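Local atomic coordinates of protein kinase A regulatory subunit, putative (Trypanosoma cruzi, PDB entry 6FTF), a protein that probably controls a cAMP-independent protein kinase A as its regulatory subunit, holding a nucleoside analogue in each of two cyclic nucleotide-binding domains. Residues R243-V248 / E285-V290; I233-F238 / D273-C278; K55-A60 / N143-T148; Q22-E27 / V135-T140. One frame throughout, in Å; residues are numbered along the deposited sequence.

After helix 15-18 the chain runs through loop 22-27, which meets 135-140 at the end of the first domain in contact 4. Contact 3 opens within the span 27-135 that contact 4 closes, at helix 51-60, and closes beyond it at 143-148, so the two cross. Together they fasten the N-terminal loop and helix 51-60 to the end of the first barrel. The second domain repeats the crossing. Contact 2 opens at 233-238, contact 1 at 243-248, then contact 2 closes at 273-278 and contact 1 at 285-290. Both touch the same bound 7CI and tie the nucleotide-binding cassette to the C-terminal helices. The two pairs lie on opposite sides of the chain's centre.

Contact 1: R243-V248 / E285-V290; sequences RTVADV and EYYQNV. With 7CI (7-cyano-7-deazainosine), chain E.
Y286 is the first helix residue to touch the loop, its ring edge reaching V245, with CE2 4.3 Å from V245 O. CG lies anti to the backbone N (chi1 174°), which swings the ring toward the loop. The same edge meets the nitrile of the 7-cyano-7-deazainosine in the ring plane, with CD2 3.1 Å from 7CI N4. One water joins the two segments at the ring's far end. It donates to V245 O at 2.7 Å and lies 2.6 Å from Y286 OH. That hydroxyl is also bonded to R215 N.

Y287 follows. Its backbone N makes a weak bond to the base carbonyl, 3.0 Å from 7CI O5 with an angle of 132° at the hydrogen. V245 CG2 approaches the Y287 ring obliquely, 4.0 Å from CD1. Y287 OH is bonded to H242 and N240. One turn after Y286, V290 sends CG1 to V245 CG1 at 3.9 Å, and its CG2 lies near the nitrile.

V245 is therefore the residue the helix closes on. Its CG2 sits between its own N and carbonyl carbon, facing both the Y287 ring and the nitrile. Its backbone N gives a weak bond to the ribose hydroxyl O4 of 7CI at 3.3 Å.

The contact thus lids the base end of the pocket, in the manner of the C-terminal helix of cyclic nucleotide-binding domains. No direct hydrogen bond spans the segments. The grip is apolar contact, one water and the ligand itself, so closure of this helix is probably coupled to an occupied pocket.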
# COMPACT_ATOMS: atom_id res chain seq x y z
N ARG A 243 -17.64 9.88 -0.60
CA ARG A 243 -16.90 10.98 -0.00
C ARG A 243 -17.00 10.92 1.52
O ARG A 243 -17.84 10.23 2.08
CB ARG A 243 -17.39 12.32 -0.56
CG ARG A 243 -17.14 12.49 -2.05
CD ARG A 243 -17.60 13.82 -2.57
NE ARG A 243 -16.70 14.93 -2.25
CZ ARG A 243 -15.69 15.33 -3.02
NH1 ARG A 243 -15.38 14.70 -4.12
NH2 ARG A 243 -14.98 16.40 -2.67
N THR A 244 -16.14 11.66 2.20
CA THR A 244 -16.09 11.56 3.65
C THR A 244 -17.37 12.07 4.28
O THR A 244 -17.95 13.08 3.86
CB THR A 244 -14.87 12.30 4.21
OG1 THR A 244 -14.95 13.66 3.82
CG2 THR A 244 -13.56 11.70 3.73
N VAL A 245 -17.81 11.35 5.30
CA VAL A 245 -19.08 11.58 5.96
C VAL A 245 -18.92 12.12 7.36
O VAL A 245 -19.92 12.30 8.06
CB VAL A 245 -19.95 10.31 5.92
CG1 VAL A 245 -20.45 10.06 4.51
CG2 VAL A 245 -19.16 9.09 6.39
N ALA A 246 -17.69 12.39 7.79
CA ALA A 246 -17.45 12.99 9.09
C ALA A 246 -16.15 13.76 9.05
O ALA A 246 -15.26 13.44 8.26
CB ALA A 246 -17.36 11.92 10.18
N ASP A 247 -16.05 14.76 9.92
CA ASP A 247 -14.76 15.33 10.24
C ASP A 247 -14.07 14.42 11.25
O ASP A 247 -14.72 13.79 12.08
CB ASP A 247 -14.91 16.69 10.90
CG ASP A 247 -15.72 17.67 10.09
OD1 ASP A 247 -15.30 17.99 8.96
OD2 ASP A 247 -16.76 18.16 10.61
N VAL A 248 -12.74 14.41 11.23
CA VAL A 248 -11.95 13.80 12.29
C VAL A 248 -10.97 14.85 12.76
O VAL A 248 -10.19 15.37 11.95
CB VAL A 248 -11.22 12.53 11.82
CG1 VAL A 248 -10.46 11.95 12.99
CG2 VAL A 248 -12.22 11.53 11.24
N GLU A 285 -22.89 3.30 14.81
CA GLU A 285 -24.33 3.40 14.62
C GLU A 285 -24.69 4.58 13.71
O GLU A 285 -25.54 4.46 12.83
CB GLU A 285 -25.02 3.54 15.97
CG GLU A 285 -26.53 3.64 15.86
CD GLU A 285 -27.22 3.70 17.21
OE1 GLU A 285 -28.47 3.81 17.22
OE2 GLU A 285 -26.53 3.63 18.25
N TYR A 286 -24.04 5.72 13.92
CA TYR A 286 -24.28 6.89 13.08
C TYR A 286 -24.04 6.56 11.60
O TYR A 286 -24.87 6.86 10.74
CB TYR A 286 -23.39 8.05 13.57
CG TYR A 286 -23.47 9.26 12.68
CD1 TYR A 286 -24.43 10.23 12.86
CD2 TYR A 286 -22.59 9.40 11.63
CE1 TYR A 286 -24.51 11.32 12.02
CE2 TYR A 286 -22.67 10.49 10.78
CZ TYR A 286 -23.63 11.44 10.98
OH TYR A 286 -23.73 12.51 10.14
N TYR A 287 -22.91 5.93 11.30
CA TYR A 287 -22.58 5.57 9.92
C TYR A 287 -23.60 4.63 9.33
O TYR A 287 -23.92 4.73 8.14
CB TYR A 287 -21.21 4.92 9.86
CG TYR A 287 -20.75 4.56 8.47
CD1 TYR A 287 -20.61 5.53 7.48
CD2 TYR A 287 -20.39 3.27 8.16
CE1 TYR A 287 -20.14 5.22 6.22
CE2 TYR A 287 -19.91 2.94 6.92
CZ TYR A 287 -19.78 3.91 5.95
OH TYR A 287 -19.29 3.55 4.72
N GLN A 288 -24.12 3.68 10.12
CA GLN A 288 -25.10 2.77 9.56
C GLN A 288 -26.30 3.54 9.05
O GLN A 288 -26.91 3.16 8.05
CB GLN A 288 -25.58 1.74 10.59
CG GLN A 288 -24.52 0.85 11.20
CD GLN A 288 -23.49 0.39 10.22
OE1 GLN A 288 -23.79 -0.29 9.25
NE2 GLN A 288 -22.24 0.76 10.49
N ASN A 289 -26.69 4.60 9.76
CA ASN A 289 -27.80 5.42 9.31
C ASN A 289 -27.45 6.25 8.08
O ASN A 289 -28.30 6.47 7.21
CB ASN A 289 -28.28 6.31 10.45
CG ASN A 289 -29.45 7.15 10.04
OD1 ASN A 289 -29.34 8.38 9.92
ND2 ASN A 289 -30.57 6.50 9.79
N VAL A 290 -26.20 6.72 7.98
CA VAL A 290 -25.75 7.37 6.76
C VAL A 290 -25.95 6.45 5.57
O VAL A 290 -26.45 6.85 4.51
CB VAL A 290 -24.26 7.78 6.89
CG1 VAL A 290 -23.69 8.21 5.56
CG2 VAL A 290 -24.10 8.89 7.87
C1 7CI E . -14.77 7.94 10.60
N1 7CI E . -16.26 7.79 10.82
O1 7CI E . -14.50 9.16 9.95
C2 7CI E . -16.80 7.16 11.84
N2 7CI E . -16.20 6.56 12.90
O2 7CI E . -12.92 6.56 10.05
C3 7CI E . -16.98 6.06 13.87
N3 7CI E . -18.38 6.06 13.75
O3 7CI E . -13.44 6.82 7.45
C4 7CI E . -19.00 6.62 12.67
N4 7CI E . -20.69 8.49 9.29
C5 7CI E . -18.21 7.23 11.67
O5 7CI E . -20.26 6.54 12.62
C6 7CI E . -18.47 7.96 10.43
C7 7CI E . -17.20 8.28 9.97
C8 7CI E . -19.68 8.25 9.81
C9 7CI E . -14.22 6.87 9.71
C10 7CI E . -14.33 7.47 8.41
C11 7CI E . -13.88 8.92 8.70
C12 7CI E . -14.38 9.98 7.65
O4 7CI E . -15.73 9.80 7.39
O HOH W 1 -22.56 12.13 7.81

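Contact 2: I233-F238 / D273-C278; sequences IGELEF and DVLKRC. With 7CI (7-cyano-7-deazainosine), chain E.
L236 and C278 make the tightest touch, with L236 CD2 3.6 Å from C278 SG. L236 CG stands anti to the carbonyl carbon (chi1 -61°), and the leucine then forks. CD2 goes to the sulfur, while CD1 turns to the 7CI and lies near C7 of the base and C9 of the ribose.

E235 has the more bent chain. CB points toward L275 and lies 4.4 Å from L275 CD1. CG is wedged between the backbone N and carbonyl carbon (chi1 74°), and a second bend (chi2 -76°) folds the carboxylate back. The carboxylate reaches the same residue through a water, which donates to E235 OE2 at 2.8 Å and to L275 O. OE1 is taken by H232 ND1.

E237 points to the ligand instead. Its two oxygens each accept a ribose hydroxyl, OE1 from 7CI O3 at 2.7 Å and OE2 from 7CI O4 at 2.7 Å. The backbone adds G234 N to 7CI O2 at 3.0 Å and L236 N to 7CI O3 at 3.3 Å. This is the ground of the phosphate-binding cassette in cyclic nucleotide-binding domains. A carboxylate here is consistent with a ligand that carries hydroxyls and no phosphate.

The short helix 235-240 is thus caught between ligand and helix 272-275. E235 and F238 rest on strand 201-205, F238 meets the F264 ring edge-to-face, L236 touches Y287, and L275 reaches F165.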
# COMPACT_ATOMS: atom_id res chain seq x y z
N ILE A 233 -8.67 5.62 11.12
CA ILE A 233 -9.75 6.40 10.52
C ILE A 233 -9.48 6.55 9.03
O ILE A 233 -8.33 6.50 8.58
CB ILE A 233 -9.98 7.80 11.16
CG1 ILE A 233 -8.73 8.70 11.09
CG2 ILE A 233 -10.52 7.67 12.58
CD1 ILE A 233 -7.85 8.70 12.33
N GLY A 234 -10.55 6.70 8.26
CA GLY A 234 -10.48 6.91 6.82
C GLY A 234 -10.86 5.71 6.00
O GLY A 234 -11.02 5.83 4.78
N GLU A 235 -11.06 4.55 6.61
CA GLU A 235 -11.31 3.35 5.82
C GLU A 235 -12.72 3.29 5.26
O GLU A 235 -12.94 2.56 4.29
CB GLU A 235 -11.03 2.07 6.61
CG GLU A 235 -12.05 1.72 7.66
CD GLU A 235 -11.97 2.54 8.91
OE1 GLU A 235 -10.99 3.32 9.07
OE2 GLU A 235 -12.89 2.38 9.76
N LEU A 236 -13.70 3.99 5.84
CA LEU A 236 -15.08 3.75 5.42
C LEU A 236 -15.28 4.16 3.98
O LEU A 236 -15.96 3.46 3.20
CB LEU A 236 -16.05 4.51 6.32
CG LEU A 236 -16.03 4.13 7.80
CD1 LEU A 236 -17.09 4.91 8.55
CD2 LEU A 236 -16.23 2.63 8.01
N GLU A 237 -14.71 5.29 3.60
CA GLU A 237 -14.82 5.77 2.23
C GLU A 237 -14.16 4.81 1.25
O GLU A 237 -14.60 4.71 0.10
CB GLU A 237 -14.17 7.14 2.13
CG GLU A 237 -14.92 8.24 2.88
CD GLU A 237 -14.88 8.14 4.39
OE1 GLU A 237 -13.82 7.74 4.96
OE2 GLU A 237 -15.89 8.49 5.04
N PHE A 238 -13.08 4.16 1.68
CA PHE A 238 -12.36 3.21 0.83
C PHE A 238 -13.17 1.94 0.64
O PHE A 238 -13.14 1.33 -0.45
CB PHE A 238 -11.04 2.77 1.47
CG PHE A 238 -9.98 3.84 1.63
CD1 PHE A 238 -10.17 5.20 1.39
CD2 PHE A 238 -8.72 3.41 2.04
CE1 PHE A 238 -9.11 6.10 1.57
CE2 PHE A 238 -7.68 4.28 2.19
CZ PHE A 238 -7.87 5.62 1.97
N ASP A 273 -11.86 -7.80 5.75
CA ASP A 273 -12.98 -8.34 6.51
C ASP A 273 -12.92 -7.90 7.97
O ASP A 273 -13.97 -7.73 8.60
CB ASP A 273 -13.05 -9.85 6.35
CG ASP A 273 -13.51 -10.27 4.95
OD1 ASP A 273 -14.45 -9.64 4.41
OD2 ASP A 273 -12.93 -11.22 4.38
N VAL A 274 -11.73 -7.67 8.52
CA VAL A 274 -11.63 -7.10 9.86
C VAL A 274 -12.21 -5.69 9.87
O VAL A 274 -12.98 -5.32 10.77
CB VAL A 274 -10.17 -7.12 10.34
CG1 VAL A 274 -10.02 -6.40 11.68
CG2 VAL A 274 -9.68 -8.56 10.45
N LEU A 275 -11.84 -4.87 8.89
CA LEU A 275 -12.32 -3.49 8.83
C LEU A 275 -13.83 -3.41 8.66
O LEU A 275 -14.47 -2.48 9.18
CB LEU A 275 -11.64 -2.75 7.69
CG LEU A 275 -10.12 -2.60 7.85
CD1 LEU A 275 -9.52 -2.01 6.58
CD2 LEU A 275 -9.77 -1.73 9.04
N LYS A 276 -14.42 -4.37 7.94
CA LYS A 276 -15.87 -4.36 7.75
C LYS A 276 -16.65 -4.67 9.03
O LYS A 276 -17.86 -4.44 9.06
CB LYS A 276 -16.22 -5.35 6.63
CG LYS A 276 -15.82 -4.88 5.23
CD LYS A 276 -16.14 -5.91 4.14
CE LYS A 276 -15.77 -5.39 2.75
NZ LYS A 276 -16.74 -4.38 2.20
N ARG A 277 -15.98 -5.16 10.08
CA ARG A 277 -16.62 -5.46 11.36
C ARG A 277 -17.16 -4.22 12.04
O ARG A 277 -17.91 -4.33 13.01
CB ARG A 277 -15.62 -6.03 12.37
CG ARG A 277 -15.01 -7.40 12.12
CD ARG A 277 -13.90 -7.60 13.17
NE ARG A 277 -13.14 -8.84 13.01
CZ ARG A 277 -12.11 -9.19 13.78
NH1 ARG A 277 -11.72 -8.41 14.78
NH2 ARG A 277 -11.47 -10.33 13.55
N CYS A 278 -16.77 -3.03 11.58
CA CYS A 278 -17.30 -1.82 12.18
C CYS A 278 -18.82 -1.78 12.13
O CYS A 278 -19.43 -1.13 12.98
CB CYS A 278 -16.68 -0.59 11.50
SG CYS A 278 -17.07 -0.44 9.75
C1 7CI E . -14.77 7.94 10.60
N1 7CI E . -16.26 7.79 10.82
O1 7CI E . -14.50 9.16 9.95
C2 7CI E . -16.80 7.16 11.84
N2 7CI E . -16.20 6.56 12.90
O2 7CI E . -12.92 6.56 10.05
C3 7CI E . -16.98 6.06 13.87
N3 7CI E . -18.38 6.06 13.75
O3 7CI E . -13.44 6.82 7.45
C4 7CI E . -19.00 6.62 12.67
N4 7CI E . -20.69 8.49 9.29
C5 7CI E . -18.21 7.23 11.67
O5 7CI E . -20.26 6.54 12.62
C6 7CI E . -18.47 7.96 10.43
C7 7CI E . -17.20 8.28 9.97
C8 7CI E . -19.68 8.25 9.81
C9 7CI E . -14.22 6.87 9.71
C10 7CI E . -14.33 7.47 8.41
C11 7CI E . -13.88 8.92 8.70
C12 7CI E . -14.38 9.98 7.65
O4 7CI E . -15.73 9.80 7.39
O HOH W 2 -13.45 -0.24 10.45

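Contact 3: K55-A60 / N143-T148; sequences KVVAGA and NLVMGT
L144 faces V56 and V57 across two helix ends. Its CA-CB bond heads toward helix 51-60, and CB comes within about 4.5 Å of V57 CG2. CG stands anti to the carbonyl carbon (chi1 -58°) and carries the chain on toward V56. The branch then divides, and CD1 alone of the two methyls makes the touch with 55-60. It lies 3.7 Å from V56 CG1. The leucine also touches A23 of the N-terminal loop. The side chains of V56 and L144 cross at about a right angle and meet through one methyl pair.

Helix 51-60 leads into the first barrel strand, and helix 138-145 follows the last. The pair matches the helical subdomain of a cyclic nucleotide-binding domain, where the helix of the N3A motif packs against the B helix. No hydrogen bond joins the segments.

Deeper in, V57 CG2 meets V145 CG2 at 3.8 Å, again with the side chains at about a right angle. In both valines CG1 is anti to the backbone N, which leaves CG2 to do the touching. Both rest on L136 of strand 130-137, which forms the floor beneath the valine pair. Helix 138-145 widens into a pi-type turn over 143-145, and G147 leaves helical geometry with positive phi. On the far face of helix 51-60, A58 packs against I36 and T37 of helix 30-42.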
# COMPACT_ATOMS: atom_id res chain seq x y z
N LYS A 55 7.69 7.25 -14.30
CA LYS A 55 7.75 7.04 -15.74
C LYS A 55 9.15 6.63 -16.20
O LYS A 55 9.27 5.84 -17.14
CB LYS A 55 7.18 8.26 -16.48
CG LYS A 55 5.68 8.38 -16.26
CD LYS A 55 5.09 9.64 -16.86
CE LYS A 55 4.98 9.54 -18.37
NZ LYS A 55 4.37 10.78 -18.96
N VAL A 56 10.21 7.11 -15.53
CA VAL A 56 11.55 6.61 -15.83
C VAL A 56 11.64 5.12 -15.56
O VAL A 56 12.16 4.34 -16.37
CB VAL A 56 12.62 7.38 -15.02
CG1 VAL A 56 13.98 6.74 -15.16
CG2 VAL A 56 12.68 8.84 -15.45
N VAL A 57 11.15 4.69 -14.40
CA VAL A 57 11.19 3.28 -14.04
C VAL A 57 10.40 2.47 -15.05
O VAL A 57 10.86 1.43 -15.53
CB VAL A 57 10.67 3.09 -12.60
CG1 VAL A 57 10.48 1.63 -12.28
CG2 VAL A 57 11.65 3.71 -11.60
N ALA A 58 9.20 2.93 -15.41
CA ALA A 58 8.40 2.24 -16.42
C ALA A 58 9.15 2.10 -17.73
O ALA A 58 9.15 1.03 -18.35
CB ALA A 58 7.05 2.94 -16.61
N GLY A 59 9.82 3.16 -18.16
CA GLY A 59 10.60 3.10 -19.38
C GLY A 59 11.70 2.07 -19.34
O GLY A 59 12.09 1.53 -20.37
N ALA A 60 12.24 1.81 -18.15
CA ALA A 60 13.35 0.87 -18.00
C ALA A 60 12.89 -0.58 -17.96
O ALA A 60 13.74 -1.47 -18.02
CB ALA A 60 14.13 1.16 -16.71
N ASN A 143 19.25 2.35 -7.58
CA ASN A 143 19.57 3.77 -7.72
C ASN A 143 18.33 4.64 -7.68
O ASN A 143 18.38 5.75 -7.12
CB ASN A 143 20.30 4.02 -9.03
CG ASN A 143 21.76 3.76 -8.91
OD1 ASN A 143 22.53 4.64 -8.51
ND2 ASN A 143 22.17 2.55 -9.24
N LEU A 144 17.22 4.20 -8.27
CA LEU A 144 16.06 5.06 -8.44
C LEU A 144 14.86 4.71 -7.58
O LEU A 144 14.01 5.58 -7.36
CB LEU A 144 15.61 5.06 -9.90
CG LEU A 144 16.64 5.50 -10.94
CD1 LEU A 144 15.93 5.61 -12.27
CD2 LEU A 144 17.30 6.82 -10.57
N VAL A 145 14.74 3.48 -7.12
CA VAL A 145 13.54 3.04 -6.42
C VAL A 145 13.78 2.89 -4.92
O VAL A 145 13.01 3.41 -4.11
CB VAL A 145 13.00 1.74 -7.02
CG1 VAL A 145 11.72 1.31 -6.27
CG2 VAL A 145 12.73 1.90 -8.49
N MET A 146 14.82 2.17 -4.54
CA MET A 146 14.91 1.69 -3.17
C MET A 146 14.90 2.84 -2.16
O MET A 146 14.20 2.79 -1.15
CB MET A 146 16.16 0.84 -3.01
CG MET A 146 16.32 0.31 -1.62
SD MET A 146 17.58 -0.94 -1.57
CE MET A 146 17.71 -1.19 0.20
N GLY A 147 15.71 3.87 -2.40
CA GLY A 147 15.65 5.04 -1.55
C GLY A 147 15.82 4.67 -0.10
O GLY A 147 16.72 3.90 0.26
N THR A 148 14.94 5.21 0.74
CA THR A 148 14.98 5.01 2.18
C THR A 148 14.10 3.85 2.64
O THR A 148 13.59 3.88 3.77
CB THR A 148 14.61 6.31 2.90
OG1 THR A 148 13.34 6.76 2.44
CG2 THR A 148 15.68 7.39 2.66

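Contact 4: Q22-E27 / V135-T140; sequences QAPYFE and VLDRDT
A23 lays its methyl against T140, in the first turn of the helix that D137 N-caps after the last strand of the first cyclic nucleotide-binding barrel. A23 CB is 3.9 Å from T140 OG1 and equally near T140 CG2, so it sits across the fork of the threonine. The same methyl faces V56 and L144, which puts A23 between helices 51-60 and 138-145.

P24 comes next and makes the closest approach. Its CD is 3.4 Å from T140 OG1, and the two side chains run past each other in opposite directions. CG of the ring lies 3.8 Å from D137 OD1. The proline therefore lies along the hydroxyl and carboxylate of the cap. P24 also touches A60 of helix 51-60.

F26 then ties the loop to helix 51-60. Its backbone N is hydrogen-bonded to G59 O, and F26 O receives K28 NZ.

The polar pair under the proline is held from several directions. D137 CG sits between the backbone N and carbonyl carbon (chi1 68°), which curls the carboxylate over the start of the helix. OD2 takes T140 N at 2.9 Å, nearly straight at 157°, met from 47° out of the carboxylate plane. T140 OG1 is also bonded to Y21 OH, just ahead of the loop. The threonine hydroxyl donates to D137 OD1 at 2.7 Å from T140 OG1, on the syn lone pair.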
# COMPACT_ATOMS: atom_id res chain seq x y z
N GLN A 22 21.71 7.04 -15.02
CA GLN A 22 20.69 7.10 -16.06
C GLN A 22 20.14 5.70 -16.27
O GLN A 22 20.88 4.78 -16.65
CB GLN A 22 21.21 7.69 -17.37
CG GLN A 22 20.07 7.90 -18.40
CD GLN A 22 20.54 8.35 -19.78
OE1 GLN A 22 21.41 9.22 -19.91
NE2 GLN A 22 19.96 7.76 -20.82
N ALA A 23 18.85 5.53 -16.05
CA ALA A 23 18.22 4.25 -16.28
C ALA A 23 18.17 3.93 -17.77
O ALA A 23 18.08 4.84 -18.61
CB ALA A 23 16.80 4.27 -15.75
N PRO A 24 18.18 2.66 -18.14
CA PRO A 24 17.91 2.31 -19.53
C PRO A 24 16.51 2.73 -19.92
O PRO A 24 15.63 2.86 -19.08
CB PRO A 24 18.06 0.79 -19.56
CG PRO A 24 17.87 0.35 -18.19
CD PRO A 24 18.31 1.46 -17.29
N TYR A 25 16.32 2.96 -21.21
CA TYR A 25 15.01 3.29 -21.74
C TYR A 25 14.73 2.37 -22.91
O TYR A 25 15.48 2.36 -23.90
CB TYR A 25 14.88 4.76 -22.17
CG TYR A 25 13.51 5.07 -22.77
CD1 TYR A 25 12.34 4.74 -22.08
CD2 TYR A 25 13.38 5.64 -24.03
CE1 TYR A 25 11.08 4.99 -22.62
CE2 TYR A 25 12.12 5.90 -24.58
CZ TYR A 25 10.98 5.57 -23.87
OH TYR A 25 9.71 5.80 -24.39
N PHE A 26 13.68 1.58 -22.79
CA PHE A 26 13.18 0.75 -23.88
C PHE A 26 11.88 1.40 -24.31
O PHE A 26 10.94 1.49 -23.53
CB PHE A 26 12.96 -0.68 -23.39
CG PHE A 26 14.20 -1.32 -22.84
CD1 PHE A 26 15.12 -1.90 -23.70
CD2 PHE A 26 14.45 -1.33 -21.49
CE1 PHE A 26 16.27 -2.48 -23.20
CE2 PHE A 26 15.59 -1.91 -20.99
CZ PHE A 26 16.50 -2.48 -21.85
N GLU A 27 11.84 1.86 -25.56
CA GLU A 27 10.76 2.74 -25.98
C GLU A 27 9.39 2.12 -25.72
O GLU A 27 9.17 0.94 -25.98
CB GLU A 27 10.90 3.09 -27.47
CG GLU A 27 10.09 4.31 -27.86
CD GLU A 27 9.85 4.41 -29.35
OE1 GLU A 27 10.51 3.67 -30.11
OE2 GLU A 27 9.00 5.23 -29.76
N VAL A 135 9.69 -6.28 -16.00
CA VAL A 135 10.92 -6.65 -15.30
C VAL A 135 11.88 -5.46 -15.25
O VAL A 135 12.16 -4.84 -16.27
CB VAL A 135 11.59 -7.85 -15.98
CG1 VAL A 135 12.74 -8.39 -15.11
CG2 VAL A 135 10.56 -8.93 -16.29
N LEU A 136 12.39 -5.20 -14.05
CA LEU A 136 13.31 -4.10 -13.79
C LEU A 136 14.67 -4.65 -13.37
O LEU A 136 14.74 -5.63 -12.62
CB LEU A 136 12.77 -3.20 -12.68
CG LEU A 136 13.52 -1.90 -12.43
CD1 LEU A 136 13.41 -0.96 -13.62
CD2 LEU A 136 12.98 -1.21 -11.19
N ASP A 137 15.73 -4.02 -13.85
CA ASP A 137 17.09 -4.42 -13.50
C ASP A 137 17.48 -3.93 -12.11
O ASP A 137 16.94 -2.96 -11.58
CB ASP A 137 18.06 -3.87 -14.55
CG ASP A 137 18.17 -2.35 -14.49
OD1 ASP A 137 17.25 -1.65 -14.97
OD2 ASP A 137 19.18 -1.86 -13.92
N ARG A 138 18.49 -4.61 -11.56
CA ARG A 138 18.98 -4.32 -10.21
C ARG A 138 19.44 -2.88 -10.06
O ARG A 138 19.13 -2.23 -9.07
CB ARG A 138 20.11 -5.28 -9.87
CG ARG A 138 20.86 -4.97 -8.58
CD ARG A 138 21.77 -6.16 -8.28
NE ARG A 138 22.52 -6.09 -7.04
CZ ARG A 138 23.32 -7.07 -6.62
NH1 ARG A 138 23.46 -8.17 -7.35
NH2 ARG A 138 23.98 -6.95 -5.48
N ASP A 139 20.24 -2.39 -11.01
CA ASP A 139 20.83 -1.06 -10.82
C ASP A 139 19.76 0.01 -10.82
O ASP A 139 19.82 0.95 -10.02
CB ASP A 139 21.89 -0.77 -11.89
CG ASP A 139 23.18 -1.56 -11.69
OD1 ASP A 139 23.36 -2.18 -10.62
OD2 ASP A 139 24.04 -1.55 -12.61
N THR A 140 18.75 -0.11 -11.68
CA THR A 140 17.70 0.89 -11.64
C THR A 140 16.92 0.80 -10.33
O THR A 140 16.57 1.82 -9.75
CB THR A 140 16.76 0.76 -12.84
OG1 THR A 140 17.54 0.87 -14.04
CG2 THR A 140 15.74 1.85 -12.84